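Local coordinates for protein subclass B3 metallo-beta-lactamase (Sphingobium indicum, PDB 7LUU) that probably hydrolyses beta-lactam antibiotics at a two-zinc active site, as a subclass B3 metallo-beta-lactamase, at residues S39-P42 / L43-P46; G155-A158 / K159-Q163; V184-G188 / R189-T193; K246-E249 / A250-R254. All blocks are in the same frame, centred on the assembly; numbering follows the deposited sequence.

Contact 1 (S39-P42 / L43-P46)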
# COMPACT_ATOMS: atom_id res chain seq x y z
N SER A 39 24.02 -12.84 -12.85
CA SER A 39 23.01 -12.72 -11.80
C SER A 39 21.58 -12.59 -12.35
O SER A 39 21.11 -11.51 -12.71
CB SER A 39 23.32 -11.53 -10.91
OG SER A 39 23.41 -10.36 -11.69
N ASP A 40 20.88 -13.70 -12.39
CA ASP A 40 19.46 -13.65 -12.71
C ASP A 40 18.72 -13.65 -11.38
O ASP A 40 18.50 -14.70 -10.76
CB ASP A 40 19.04 -14.80 -13.61
CG ASP A 40 17.83 -14.43 -14.49
OD1 ASP A 40 17.06 -13.50 -14.13
OD2 ASP A 40 17.68 -15.06 -15.55
N ASP A 41 18.39 -12.47 -10.93
CA ASP A 41 17.84 -12.28 -9.60
C ASP A 41 16.32 -12.49 -9.67
O ASP A 41 15.62 -11.70 -10.31
CB ASP A 41 18.21 -10.88 -9.15
CG ASP A 41 17.73 -10.57 -7.78
OD1 ASP A 41 16.92 -11.36 -7.21
OD2 ASP A 41 18.15 -9.50 -7.27
N PRO A 42 15.79 -13.56 -9.05
CA PRO A 42 14.35 -13.82 -9.11
C PRO A 42 13.53 -12.73 -8.44
O PRO A 42 12.31 -12.61 -8.70
CB PRO A 42 14.18 -15.14 -8.34
CG PRO A 42 15.41 -15.27 -7.52
CD PRO A 42 16.54 -14.56 -8.25
N LEU A 43 14.14 -12.02 -7.50
CA LEU A 43 13.37 -11.05 -6.74
C LEU A 43 13.30 -9.68 -7.41
O LEU A 43 12.46 -8.84 -7.03
CB LEU A 43 13.98 -10.93 -5.34
CG LEU A 43 14.14 -12.21 -4.52
CD1 LEU A 43 14.56 -11.84 -3.08
CD2 LEU A 43 12.82 -13.01 -4.59
N THR A 44 14.12 -9.44 -8.43
CA THR A 44 14.03 -8.17 -9.16
C THR A 44 13.78 -8.35 -10.65
O THR A 44 13.73 -7.34 -11.38
CB THR A 44 15.29 -7.33 -8.99
OG1 THR A 44 16.42 -8.06 -9.56
CG2 THR A 44 15.52 -6.99 -7.51
N ARG A 45 13.60 -9.58 -11.13
CA ARG A 45 13.37 -9.77 -12.56
C ARG A 45 12.12 -8.98 -12.97
O ARG A 45 11.10 -9.07 -12.28
CB ARG A 45 13.28 -11.30 -12.84
CG ARG A 45 13.15 -11.71 -14.31
CD ARG A 45 13.02 -13.26 -14.50
NE ARG A 45 14.16 -13.90 -13.86
CZ ARG A 45 14.05 -14.75 -12.84
NH1 ARG A 45 12.88 -15.07 -12.33
NH2 ARG A 45 15.18 -15.18 -12.25
N PRO A 46 12.19 -8.10 -14.00
CA PRO A 46 11.14 -7.08 -14.21
C PRO A 46 9.79 -7.67 -14.57
O PRO A 46 9.68 -8.74 -15.20
CB PRO A 46 11.66 -6.26 -15.40
CG PRO A 46 13.16 -6.52 -15.38
CD PRO A 46 13.34 -7.90 -14.94
O HOH W 1 19.21 -7.50 -8.52

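Contact 2 (G155-A158 / K159-Q163)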
# COMPACT_ATOMS: atom_id res chain seq x y z
N GLY A 155 2.91 -15.08 -3.31
CA GLY A 155 3.27 -14.34 -4.52
C GLY A 155 2.33 -14.63 -5.68
O GLY A 155 2.77 -14.68 -6.84
N ALA A 156 1.04 -14.79 -5.38
CA ALA A 156 0.05 -15.12 -6.39
C ALA A 156 -1.33 -14.72 -5.85
O ALA A 156 -1.49 -14.54 -4.64
CB ALA A 156 0.05 -16.62 -6.73
N HIS A 157 -2.30 -14.63 -6.75
CA HIS A 157 -3.65 -14.23 -6.34
C HIS A 157 -4.36 -15.29 -5.52
O HIS A 157 -4.42 -16.48 -5.91
CB HIS A 157 -4.56 -13.97 -7.58
CG HIS A 157 -4.11 -12.82 -8.45
ND1 HIS A 157 -4.31 -11.49 -8.11
CD2 HIS A 157 -3.47 -12.81 -9.64
CE1 HIS A 157 -3.86 -10.71 -9.08
NE2 HIS A 157 -3.35 -11.48 -10.03
N ALA A 158 -5.04 -14.85 -4.44
CA ALA A 158 -5.93 -15.73 -3.69
C ALA A 158 -7.22 -16.00 -4.48
O ALA A 158 -7.62 -15.21 -5.34
CB ALA A 158 -6.29 -15.06 -2.37
N LYS A 159 -7.89 -17.11 -4.14
CA LYS A 159 -9.09 -17.49 -4.89
C LYS A 159 -10.20 -16.46 -4.81
O LYS A 159 -11.00 -16.35 -5.77
CB LYS A 159 -9.59 -18.86 -4.40
CG LYS A 159 -8.67 -20.02 -4.91
CD LYS A 159 -9.14 -21.36 -4.38
CE LYS A 159 -8.13 -22.45 -4.72
NZ LYS A 159 -8.72 -23.78 -4.38
N ASP A 160 -10.33 -15.72 -3.69
CA ASP A 160 -11.38 -14.71 -3.58
C ASP A 160 -10.92 -13.33 -3.99
O ASP A 160 -11.66 -12.38 -3.79
CB ASP A 160 -11.98 -14.64 -2.15
CG ASP A 160 -10.99 -14.23 -1.07
OD1 ASP A 160 -9.77 -13.91 -1.34
OD2 ASP A 160 -11.45 -14.21 0.10
N ASP A 161 -9.73 -13.19 -4.57
CA ASP A 161 -9.29 -11.90 -5.07
C ASP A 161 -10.08 -11.59 -6.33
O ASP A 161 -10.19 -12.47 -7.20
CB ASP A 161 -7.79 -12.04 -5.37
CG ASP A 161 -7.12 -10.76 -5.82
OD1 ASP A 161 -7.73 -9.90 -6.44
OD2 ASP A 161 -5.91 -10.67 -5.55
N PRO A 162 -10.66 -10.39 -6.45
CA PRO A 162 -11.38 -10.04 -7.70
C PRO A 162 -10.52 -10.19 -8.94
O PRO A 162 -11.06 -10.41 -10.02
CB PRO A 162 -11.78 -8.56 -7.49
CG PRO A 162 -11.95 -8.39 -5.95
CD PRO A 162 -10.78 -9.32 -5.43
N GLN A 163 -9.19 -10.12 -8.81
CA GLN A 163 -8.30 -10.24 -9.96
C GLN A 163 -7.67 -11.63 -10.06
O GLN A 163 -6.73 -11.81 -10.83
CB GLN A 163 -7.20 -9.17 -9.91
CG GLN A 163 -7.78 -7.76 -10.04
CD GLN A 163 -6.74 -6.69 -10.03
OE1 GLN A 163 -6.74 -5.78 -9.16
NE2 GLN A 163 -5.86 -6.75 -11.01
O HOH W 2 -4.78 -12.11 -3.56

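Contact 3 (V184-G188 / R189-T193)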
# COMPACT_ATOMS: atom_id res chain seq x y z
N VAL A 184 -1.21 -1.84 16.97
CA VAL A 184 -0.22 -0.76 16.85
C VAL A 184 1.17 -1.37 16.85
O VAL A 184 1.48 -2.26 17.67
CB VAL A 184 -0.37 0.30 17.97
CG1 VAL A 184 0.61 1.51 17.72
CG2 VAL A 184 -1.80 0.81 18.01
N LEU A 185 2.01 -0.91 15.92
CA LEU A 185 3.44 -1.23 15.87
C LEU A 185 4.22 -0.06 16.45
O LEU A 185 4.14 1.07 15.93
CB LEU A 185 3.83 -1.50 14.41
CG LEU A 185 5.33 -1.64 14.16
CD1 LEU A 185 5.75 -2.87 14.95
CD2 LEU A 185 5.56 -1.83 12.66
N ARG A 186 4.94 -0.28 17.57
CA ARG A 186 5.66 0.81 18.22
C ARG A 186 7.14 0.58 18.00
O ARG A 186 7.63 -0.51 18.23
CB ARG A 186 5.30 0.90 19.70
CG ARG A 186 3.91 1.59 19.83
CD ARG A 186 3.50 1.82 21.23
NE ARG A 186 2.08 1.53 21.40
CZ ARG A 186 1.13 2.41 21.14
NH1 ARG A 186 -0.16 2.11 21.32
NH2 ARG A 186 1.47 3.61 20.70
N ILE A 187 7.81 1.59 17.43
CA ILE A 187 9.24 1.47 17.15
C ILE A 187 9.86 2.86 17.28
O ILE A 187 9.31 3.84 16.75
CB ILE A 187 9.47 0.87 15.77
CG1 ILE A 187 10.92 1.16 15.35
CG2 ILE A 187 8.46 1.38 14.76
CD1 ILE A 187 11.35 0.31 14.13
N GLY A 188 10.91 2.95 18.08
CA GLY A 188 11.52 4.25 18.30
C GLY A 188 10.47 5.13 18.94
O GLY A 188 9.78 4.73 19.90
N ARG A 189 10.34 6.35 18.43
CA ARG A 189 9.34 7.22 19.01
C ARG A 189 8.03 7.18 18.25
O ARG A 189 7.11 7.91 18.64
CB ARG A 189 9.84 8.67 19.09
CG ARG A 189 10.13 9.29 17.75
CD ARG A 189 10.28 10.81 17.85
NE ARG A 189 11.28 11.24 18.83
CZ ARG A 189 10.99 11.92 19.94
NH1 ARG A 189 11.95 12.28 20.78
NH2 ARG A 189 9.72 12.24 20.22
N ALA A 190 7.93 6.33 17.20
CA ALA A 190 6.79 6.27 16.29
C ALA A 190 5.80 5.18 16.71
O ALA A 190 6.18 4.21 17.36
CB ALA A 190 7.24 5.97 14.86
N SER A 191 4.53 5.40 16.38
CA SER A 191 3.43 4.48 16.69
C SER A 191 2.61 4.38 15.42
O SER A 191 1.98 5.36 15.01
CB SER A 191 2.54 4.97 17.82
OG SER A 191 3.35 5.02 18.99
N ILE A 192 2.60 3.21 14.80
CA ILE A 192 1.90 3.06 13.52
C ILE A 192 0.71 2.13 13.72
O ILE A 192 0.88 0.97 14.11
CB ILE A 192 2.86 2.49 12.46
CG1 ILE A 192 4.09 3.45 12.35
CG2 ILE A 192 2.14 2.37 11.12
CD1 ILE A 192 5.33 2.75 11.68
N THR A 193 -0.48 2.57 13.35
CA THR A 193 -1.65 1.72 13.54
C THR A 193 -2.05 1.06 12.23
O THR A 193 -2.09 1.70 11.19
CB THR A 193 -2.84 2.50 14.11
OG1 THR A 193 -2.46 3.07 15.38
CG2 THR A 193 -4.04 1.58 14.30
O HOH W 3 7.10 4.13 20.30

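Contact 4 (K246-E249 / A250-R254)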
# COMPACT_ATOMS: atom_id res chain seq x y z
N LYS A 246 -19.06 -6.12 1.54
CA LYS A 246 -19.14 -5.68 2.93
C LYS A 246 -17.80 -5.10 3.37
O LYS A 246 -17.75 -4.21 4.23
CB LYS A 246 -19.50 -6.87 3.81
CG LYS A 246 -20.98 -7.30 3.65
CD LYS A 246 -21.86 -6.08 3.33
CE LYS A 246 -23.35 -6.37 3.00
NZ LYS A 246 -24.28 -5.45 3.76
N GLY A 247 -16.72 -5.63 2.78
CA GLY A 247 -15.39 -5.10 3.06
C GLY A 247 -15.26 -3.64 2.65
O GLY A 247 -14.83 -2.79 3.45
N PHE A 248 -15.75 -3.32 1.45
CA PHE A 248 -15.72 -1.92 1.02
C PHE A 248 -16.50 -1.03 1.99
O PHE A 248 -16.05 0.09 2.31
CB PHE A 248 -16.30 -1.76 -0.38
CG PHE A 248 -15.28 -1.91 -1.51
CD1 PHE A 248 -14.21 -1.04 -1.63
CD2 PHE A 248 -15.39 -2.99 -2.43
CE1 PHE A 248 -13.25 -1.20 -2.68
CE2 PHE A 248 -14.42 -3.17 -3.42
CZ PHE A 248 -13.42 -2.27 -3.57
N GLU A 249 -17.67 -1.51 2.44
CA GLU A 249 -18.47 -0.68 3.34
C GLU A 249 -17.71 -0.40 4.63
O GLU A 249 -17.70 0.73 5.12
CB GLU A 249 -19.81 -1.35 3.62
CG GLU A 249 -20.64 -1.53 2.36
CD GLU A 249 -21.83 -2.50 2.50
OE1 GLU A 249 -22.09 -3.06 3.60
OE2 GLU A 249 -22.53 -2.69 1.48
N ALA A 250 -17.00 -1.42 5.15
CA ALA A 250 -16.22 -1.22 6.38
C ALA A 250 -15.07 -0.26 6.14
O ALA A 250 -14.76 0.60 6.98
CB ALA A 250 -15.67 -2.55 6.87
N SER A 251 -14.47 -0.35 4.96
CA SER A 251 -13.38 0.56 4.61
C SER A 251 -13.86 2.01 4.56
O SER A 251 -13.13 2.91 4.98
CB SER A 251 -12.82 0.18 3.25
OG SER A 251 -12.11 -1.05 3.37
N TYR A 252 -15.05 2.25 3.99
CA TYR A 252 -15.53 3.62 3.90
C TYR A 252 -15.77 4.18 5.29
O TYR A 252 -15.44 5.35 5.56
CB TYR A 252 -16.81 3.68 3.07
CG TYR A 252 -16.64 3.14 1.69
CD1 TYR A 252 -15.42 3.20 1.06
CD2 TYR A 252 -17.75 2.55 1.03
CE1 TYR A 252 -15.25 2.68 -0.22
CE2 TYR A 252 -17.62 2.04 -0.27
CZ TYR A 252 -16.36 2.13 -0.90
OH TYR A 252 -16.24 1.61 -2.18
N ARG A 253 -16.30 3.35 6.20
CA ARG A 253 -16.53 3.78 7.58
C ARG A 253 -15.21 4.07 8.29
O ARG A 253 -15.07 5.12 8.96
CB ARG A 253 -17.31 2.72 8.38
CG ARG A 253 -18.78 2.48 7.90
CD ARG A 253 -19.62 1.58 8.87
NE ARG A 253 -19.16 0.19 8.95
CZ ARG A 253 -19.56 -0.79 8.13
NH1 ARG A 253 -20.43 -0.55 7.16
NH2 ARG A 253 -19.10 -2.00 8.29
N ARG A 254 -14.21 3.22 8.06
CA ARG A 254 -12.88 3.43 8.64
C ARG A 254 -12.28 4.71 8.12
O ARG A 254 -11.78 5.55 8.89
CB ARG A 254 -11.95 2.25 8.33
CG ARG A 254 -10.48 2.51 8.70
CD ARG A 254 -10.38 2.72 10.24
NE ARG A 254 -11.02 1.58 10.91
CZ ARG A 254 -11.77 1.67 12.02
NH1 ARG A 254 -11.96 2.85 12.62
NH2 ARG A 254 -12.36 0.59 12.52
O HOH W 4 -19.34 -3.93 6.52

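Contact 1 (S39-P42 / L43-P46)
The side chains of Asp41 and Arg45 both leave with CG opposite the backbone N (chi1 -179° and -175°), which curls the Asp41 carboxylate over the turn that follows it and sends the arginine back along the chain toward Asp40. The motif is an Asx turn laid on a type I beta turn, Asp41 to Thr44, at the chain's modelled start. Asp41 OD1 receives Leu43 N at 2.9 Å, the donor arriving from above the carboxylate plane, while Asp41 O takes Thr44 N at 3.3 Å and, more weakly, Arg45 N. Asp41 thus accepts from the three successive amides after Pro42, the last only weakly; the proline itself has no N-H to give.

The other carboxylate oxygen, Asp41 OD2, faces the Thr44 hydroxyl, with a water linking the two: the water donates to OD2 and lies 3.0 Å from Thr44 OG1. Asp41 also forms a salt bridge with Arg136, and the Leu43 side chain rests on Ala132 and Ala133, so that one flank of the turn is set against helix 131-138.

The salt bridge between Asp40 and Arg45 lies on the exposed part of the loop. A bend at chi3 of Arg45 turns its guanidinium edge to the aspartate, the two planes standing 76° apart, and NE reaches the oxygen from above the carboxylate plane. One oxygen serves both nitrogens: Asp40 OD1 lies 2.9 Å from Arg45 NE, almost in the guanidinium plane, and 3.1 Å from Arg45 NH2 in a weak bond.

Contact 2 (G155-A158 / K159-Q163)
His157 and Asp161 meet through a nearly straight histidine-carboxylate hydrogen bond, His157 ND1 to Asp161 OD2 at 3.1 Å with an N-H...O angle of 170°. Asp161 carries CG opposite its backbone N (chi1 -176°), which swings the carboxylate toward the His157 ring. The oxygen lies in the imidazole plane, but the ring nitrogen meets it from above the carboxylate plane, the two groups being turned 79° to each other.

Turns and a water shape the loop between them. A type I beta turn runs from Ala158 to Asp161, closed by Asp161 N on Ala158 O at 3.0 Å. Directly after it, Asp161 OD1 accepts Gln163 N at 2.8 Å, an Asx turn that, with the bonds to OD2, helps to fix the rotation of the carboxylate. The water accepts from Ala158 N and donates to Asp161 OD2 at 2.7 Å.

Non-bonded packing completes the contact. The Gln163 carbonyl oxygen sits 3.4 Å above the His157 ring plane, over its centre, while Gln163 CB touches the ring at CE1 (3.8 Å). Trp170 meets the same imidazole edge-to-face.

Asp161 OD2 also accepts from NE2 of His124, a ligand of the first zinc. Asp161 is therefore a second-shell residue and probably helps to orient a metal-binding imidazole, with His157 behind it; three donors converging on one oxygen would probably stabilise the carboxylate's negative charge.

Contact 3 (V184-G188 / R189-T193)
Strands 184-187 and 190-193 run antiparallel, at 162° between their directions, with Leu185 facing Ile192 (Leu185 N to Ile192 O 2.8 Å, Ile192 N to Leu185 O 2.9 Å) and Ile187 facing Ala190 as the hydrogen-bonded pairs, and a type II' turn from Ile187 to Ala190 that puts Gly188, phi 61°, at its first corner.

Arg186 and Ser191, a non-hydrogen-bonded pair, meet through their side chains. The serine hydroxyl lies at the edge of the guanidinium, where Arg186 NH2 makes a weak, bent bond to Ser191 OG (2.9 Å). Val184 holds CG1 opposite its backbone N (chi1 -174°), which lays this methyl 3.5 Å above the guanidinium, over its centre, and against Ser191 CB, and turns CG2 toward Thr193 OG1 at 3.5 Å. An aliphatic branch so packs on one face of the charged group. A water bridges Gly188 O and Ala190 O on the face of the hairpin that carries Arg186 and Ser191.

Leu185, Ile187, Ala190 and Ile192 occupy the other face. Leu185 and Ile192 both lie on Leu119, and Ile187 on Lys116 and Phe117, all from strand 115-119. This is a two-residue beta hairpin at the edge of one sheet, its apolar face set against the second sheet, as expected of the alpha-beta/beta-alpha sandwich of metallo-beta-lactamases.

Contact 4 (K246-E249 / A250-R254)
Phe248 and Tyr252 lie one turn apart on helix 242-257, the helix of a beta-alpha-beta unit between strands 216-223 and 262-265, and they form its tightly packed side. The Tyr252 ring lies with a face over the Phe248 carbonyl, whose oxygen stands 3.1 Å from the ring plane, over its centre; the same oxygen accepts Tyr252 N at 2.9 Å in the regular helical bond. The two rings are near parallel but slid apart, with centroids 6.0 Å from each other, and the closest approach of the two side chains is Tyr252 OH to Phe248 CD1 at 3.4 Å. Both side chains are buried against Leu294 of helix 282-300, where the tyrosine hydroxyl also bonds to Ser290. Ser251 is buried too: its OG finds Pro198 O, in a loop close to the zinc-binding His200.

The solvent side is built from long charged chains. Lys246 NZ and Glu249 OE1 make a salt bridge with a weak hydrogen bond at 3.2 Å. Arg253, bent at chi3 (-66°), folds back so that Glu249 O lies 3.6 Å from its guanidinium plane, toward the rim of the group. Its NE bonds to a glycerol, probably from the crystallisation liquor. One water sits at the guanidinium edge, donating to Lys246 O at 2.8 Å and accepting from Arg253 NH2 at 2.6 Å.

Overall arrangement
From the N terminus the four contacts follow in series, none nested in or crossing another, and each closes a short local segment of chain. Contact 1 folds the leading loop back on itself ahead of helix 49-55 and sets it against helix 131-138. Contact 2 turns the loop between helix 146-154 and strand 176-178 beside the first zinc. Contact 3 closes the hairpin at the edge of the six-stranded sheet, across the centre of the chain from contact 2. Contact 4 belongs to the helix between two strands of that same sheet; its nearest atoms are about 6 Å from contact 2 and about 8 Å from contact 3.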